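Local coordinates for protein hydroxylase (Rhodococcus sp., PDB 2OR0) that probably acts as a flavin-dependent monooxygenase of the acyl-CoA dehydrogenase superfamily, inserting one atom of molecular oxygen into an as yet unidentified substrate, at residues Thr340-Ala343 against Ala344-Ala348; Ala379-His383 against Ala384-Pro388. All blocks are in the same frame, centred on the assembly; numbering follows the deposited sequence.

Overall arrangement
Contact 1 is a turn of helix 331-356 and contact 2 the turn, with a short 3-10 segment, that follows helix 370-381; their centres lie 10 Å apart and they meet directly. Two probable hydrogen bonds tie the helix side chains to backbone carbonyls of the turn: W346 NE1 to H386 O at 2.8 Å, and the longer Q341 NE2 to V385 O at 3.3 Å. Beside them the methyl of A345 packs on the H386 ring, with CB 3.3 Å from CD2. Acetate, probably from the crystallisation liquor, is bound about 3 Å from the side chain of W346 and about 3 Å from that of V387 (nearest atoms). Both contacts fall within the family's acyl-CoA dehydrogenase C-terminal region.

Contact 1 of 2, residues Thr340-Ala343 against Ala344-Ala348; sequences TQIA and AAWRA
I342 holds CG1 anti to its carbonyl carbon (chi1 -73°), which leaves CG2 anti to the backbone N and turned to W346 one helical turn on. W346 has a similar first torsion, with CG beside its own backbone N, and the two side chains run alongside, pointing the same way. The touch is between the I342 methyl CG2 and W346 CD1, 3.8 Å apart. The pyrrole edge of the indole also passes I342 O, which lies near the ring plane, 3.3 Å from CD1. That carbonyl accepts W346 N at 3.2 Å, the donor lying in the carbonyl plane.

R347 leaves in another direction: CG is anti to the backbone N (chi1 -169°), and a bend at chi3 folds the guanidinium back over A343. One face of that group looks onto A343 O, and NH2 comes 3.7 Å from A343 CB. Water 1, in the guanidinium plane, joins the turns: it accepts from R347 NH2 at 3.0 Å and donates to T340 O at 2.7 Å. T340 O thus takes two donors, the water and A344 N. S308 of helix 292-324 binds both R347 NH1 and A344 O, which would help fix the arginine's fold. Q341 sends its amide to T259 of helix 250-277. The i to i+4 backbone bonds and same-face side-chain pairs are those of a regular alpha-helix, here in the C-terminal helical domain of the acyl-CoA dehydrogenase fold.

Contact 2 of 2, residues Ala379-His383 against Ala384-Pro388; sequences AGLAH and AVHVP
H386 and G380 meet through a side chain to backbone bond: H386 ND1 donates to G380 O at 2.9 Å, with the oxygen in the plane of the imidazole. The bond is bent, with an N-H...O angle of 130°. G380 O also accepts H383 N, and the two donors approach from opposite faces of its carbonyl plane, so this carbonyl, near the end of helix 370-381, takes two donors. The second histidine works the other way round. H383 ND1 is an acceptor, taking V385 N at 3.0 Å almost in line (175°) and within its ring plane. Its CG is anti to the backbone N (chi1 -164°), which swings the ring round to the start of the 3-10 segment 384-386. V385 CG2 fits close by, 3.4 Å from H383 ND1.

Behind these bonds, H386 N reaches H383 O at 2.9 Å from above the carbonyl plane, closing the turn that returns the H386 ring to the helix end. L381 CD1 comes 4.0 Å from H386 CB, crossing the histidine side chain at an angle. V385 CG2 lies over one face of the H386 imidazole, toward its rim. Farther out, T259 of helix 250-277 bonds H386 NE2, and R338 bonds V385 O. The turn thus joins helix 370-381 to helix 389-399, with V385 and H383 packed on I258 of helix 250-277 and P388 on I342 of helix 331-356.

Contact 1 of 2, residues Thr340-Ala343 against Ala344-Ala348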
loop_
_atom_site.group_PDB
_atom_site.type_symbol
_atom_site.label_atom_id
_atom_site.label_comp_id
_atom_site.label_asym_id
_atom_site.label_seq_id
_atom_site.Cartn_x
_atom_site.Cartn_y
_atom_site.Cartn_z
ATOM N N THR A 340 3.522 -9.963 11.859
ATOM C CA THR A 340 2.136 -9.605 12.181
ATOM C C THR A 340 1.410 -9.024 10.990
ATOM O O THR A 340 0.271 -9.363 10.719
ATOM C CB THR A 340 2.125 -8.622 13.386
ATOM O OG1 THR A 340 2.390 -9.393 14.548
ATOM C CG2 THR A 340 0.779 -7.907 13.560
ATOM N N GLN A 341 2.096 -8.172 10.249
ATOM C CA GLN A 341 1.529 -7.487 9.122
ATOM C C GLN A 341 1.216 -8.474 7.980
ATOM O O GLN A 341 0.135 -8.419 7.361
ATOM C CB GLN A 341 2.522 -6.392 8.679
ATOM C CG GLN A 341 2.240 -5.747 7.319
ATOM C CD GLN A 341 3.107 -6.402 6.234
ATOM O OE1 GLN A 341 4.320 -6.552 6.412
ATOM N NE2 GLN A 341 2.491 -6.792 5.122
ATOM N N ILE A 342 2.162 -9.368 7.701
ATOM C CA ILE A 342 1.961 -10.384 6.683
ATOM C C ILE A 342 0.767 -11.272 7.085
ATOM O O ILE A 342 -0.138 -11.465 6.293
ATOM C CB ILE A 342 3.218 -11.258 6.524
ATOM C CG1 ILE A 342 4.332 -10.495 5.824
ATOM C CG2 ILE A 342 2.885 -12.562 5.757
ATOM C CD1 ILE A 342 5.716 -11.097 6.091
ATOM N N ALA A 343 0.794 -11.813 8.307
ATOM C CA ALA A 343 -0.320 -12.629 8.865
ATOM C C ALA A 343 -1.669 -11.924 8.797
ATOM O O ALA A 343 -2.707 -12.582 8.561
ATOM C CB ALA A 343 -0.016 -13.011 10.310
ATOM N N ALA A 344 -1.673 -10.606 9.022
ATOM C CA ALA A 344 -2.905 -9.834 8.947
ATOM C C ALA A 344 -3.531 -9.871 7.533
ATOM O O ALA A 344 -4.749 -10.012 7.406
ATOM C CB ALA A 344 -2.684 -8.390 9.379
ATOM N N ALA A 345 -2.711 -9.709 6.486
ATOM C CA ALA A 345 -3.222 -9.818 5.105
ATOM C C ALA A 345 -3.825 -11.211 4.842
ATOM O O ALA A 345 -4.942 -11.323 4.338
ATOM C CB ALA A 345 -2.122 -9.502 4.075
ATOM N N TRP A 346 -3.097 -12.256 5.212
ATOM C CA TRP A 346 -3.518 -13.608 4.925
ATOM C C TRP A 346 -4.833 -13.991 5.658
ATOM O O TRP A 346 -5.728 -14.606 5.064
ATOM C CB TRP A 346 -2.412 -14.606 5.276
ATOM C CG TRP A 346 -1.309 -14.670 4.203
ATOM C CD1 TRP A 346 -0.307 -13.726 3.958
ATOM C CD2 TRP A 346 -1.110 -15.719 3.236
ATOM N NE1 TRP A 346 0.512 -14.169 2.920
ATOM C CE2 TRP A 346 0.028 -15.366 2.452
ATOM C CE3 TRP A 346 -1.769 -16.932 2.972
ATOM C CZ2 TRP A 346 0.511 -16.183 1.428
ATOM C CZ3 TRP A 346 -1.286 -17.752 1.931
ATOM C CH2 TRP A 346 -0.157 -17.366 1.181
ATOM N N ARG A 347 -4.912 -13.620 6.939
ATOM C CA ARG A 347 -6.075 -13.885 7.786
ATOM C C ARG A 347 -7.339 -13.278 7.170
ATOM O O ARG A 347 -8.369 -13.929 7.097
ATOM C CB ARG A 347 -5.835 -13.337 9.222
ATOM C CG ARG A 347 -6.879 -13.805 10.276
ATOM C CD ARG A 347 -6.562 -13.223 11.678
ATOM N NE ARG A 347 -5.177 -13.510 12.084
ATOM C CZ ARG A 347 -4.189 -12.613 12.147
ATOM N NH1 ARG A 347 -4.402 -11.332 11.863
ATOM N NH2 ARG A 347 -2.988 -12.999 12.504
ATOM N N ALA A 348 -7.228 -12.039 6.725
ATOM C CA ALA A 348 -8.346 -11.270 6.199
ATOM C C ALA A 348 -8.785 -11.844 4.861
ATOM O O ALA A 348 -9.980 -12.044 4.621
ATOM C CB ALA A 348 -7.934 -9.828 6.056
HETATM O O HOH W 1 -1.535 -10.428 12.436
#

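Contact 2 of 2, residues Ala379-His383 against Ala384-Pro388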
loop_
_atom_site.group_PDB
_atom_site.type_symbol
_atom_site.label_atom_id
_atom_site.label_comp_id
_atom_site.label_asym_id
_atom_site.label_seq_id
_atom_site.Cartn_x
_atom_site.Cartn_y
_atom_site.Cartn_z
ATOM N N ALA A 379 -5.809 -10.161 -5.604
ATOM C CA ALA A 379 -4.750 -9.385 -6.286
ATOM C C ALA A 379 -3.797 -8.743 -5.284
ATOM O O ALA A 379 -2.579 -8.858 -5.435
ATOM C CB ALA A 379 -5.337 -8.334 -7.146
ATOM N N GLY A 380 -4.345 -8.049 -4.274
ATOM C CA GLY A 380 -3.497 -7.449 -3.221
ATOM C C GLY A 380 -2.593 -8.433 -2.477
ATOM O O GLY A 380 -1.444 -8.117 -2.139
ATOM N N LEU A 381 -3.083 -9.647 -2.240
ATOM C CA LEU A 381 -2.303 -10.658 -1.507
ATOM C C LEU A 381 -1.054 -11.110 -2.248
ATOM O O LEU A 381 -0.118 -11.639 -1.615
ATOM C CB LEU A 381 -3.170 -11.909 -1.167
ATOM C CG LEU A 381 -2.597 -12.915 -0.152
ATOM C CD1 LEU A 381 -2.354 -12.196 1.173
ATOM C CD2 LEU A 381 -3.495 -14.174 0.088
ATOM N N ALA A 382 -1.060 -10.964 -3.582
ATOM C CA ALA A 382 0.079 -11.360 -4.448
ATOM C C ALA A 382 1.287 -10.401 -4.355
ATOM O O ALA A 382 2.362 -10.699 -4.844
ATOM C CB ALA A 382 -0.391 -11.484 -5.919
ATOM N N HIS A 383 1.117 -9.247 -3.717
ATOM C CA HIS A 383 2.236 -8.313 -3.539
ATOM C C HIS A 383 3.386 -8.920 -2.746
ATOM O O HIS A 383 3.185 -9.746 -1.851
ATOM C CB HIS A 383 1.755 -7.007 -2.886
ATOM C CG HIS A 383 2.726 -5.867 -3.022
ATOM N ND1 HIS A 383 3.893 -5.795 -2.295
ATOM C CD2 HIS A 383 2.696 -4.759 -3.800
ATOM C CE1 HIS A 383 4.542 -4.688 -2.618
ATOM N NE2 HIS A 383 3.828 -4.036 -3.516
ATOM N N ALA A 384 4.598 -8.490 -3.063
ATOM C CA ALA A 384 5.815 -9.014 -2.426
ATOM C C ALA A 384 5.819 -8.839 -0.916
ATOM O O ALA A 384 6.404 -9.659 -0.206
ATOM C CB ALA A 384 7.097 -8.331 -3.056
ATOM N N VAL A 385 5.160 -7.792 -0.414
ATOM C CA VAL A 385 5.126 -7.577 1.044
ATOM C C VAL A 385 4.238 -8.579 1.775
ATOM O O VAL A 385 4.230 -8.601 3.010
ATOM C CB VAL A 385 4.771 -6.119 1.502
ATOM C CG1 VAL A 385 5.773 -5.122 0.954
ATOM C CG2 VAL A 385 3.359 -5.742 1.101
ATOM N N HIS A 386 3.532 -9.428 1.026
ATOM C CA HIS A 386 2.770 -10.505 1.640
ATOM C C HIS A 386 3.389 -11.886 1.591
ATOM O O HIS A 386 2.801 -12.812 2.150
ATOM C CB HIS A 386 1.329 -10.515 1.113
ATOM C CG HIS A 386 0.619 -9.221 1.350
ATOM N ND1 HIS A 386 -0.074 -8.552 0.367
ATOM C CD2 HIS A 386 0.556 -8.440 2.454
ATOM C CE1 HIS A 386 -0.561 -7.430 0.866
ATOM N NE2 HIS A 386 -0.185 -7.340 2.131
ATOM N N VAL A 387 4.561 -12.050 0.957
ATOM C CA VAL A 387 5.231 -13.358 0.973
ATOM C C VAL A 387 5.561 -13.652 2.439
ATOM O O VAL A 387 6.194 -12.819 3.085
ATOM C CB VAL A 387 6.511 -13.421 0.039
ATOM C CG1 VAL A 387 7.299 -14.743 0.211
ATOM C CG2 VAL A 387 6.119 -13.222 -1.451
ATOM N N PRO A 388 5.071 -14.797 2.983
ATOM C CA PRO A 388 5.218 -15.102 4.397
ATOM C C PRO A 388 6.428 -15.917 4.879
ATOM O O PRO A 388 6.863 -15.718 6.008
ATOM C CB PRO A 388 3.923 -15.894 4.692
ATOM C CG PRO A 388 3.738 -16.719 3.414
ATOM C CD PRO A 388 4.218 -15.807 2.294
#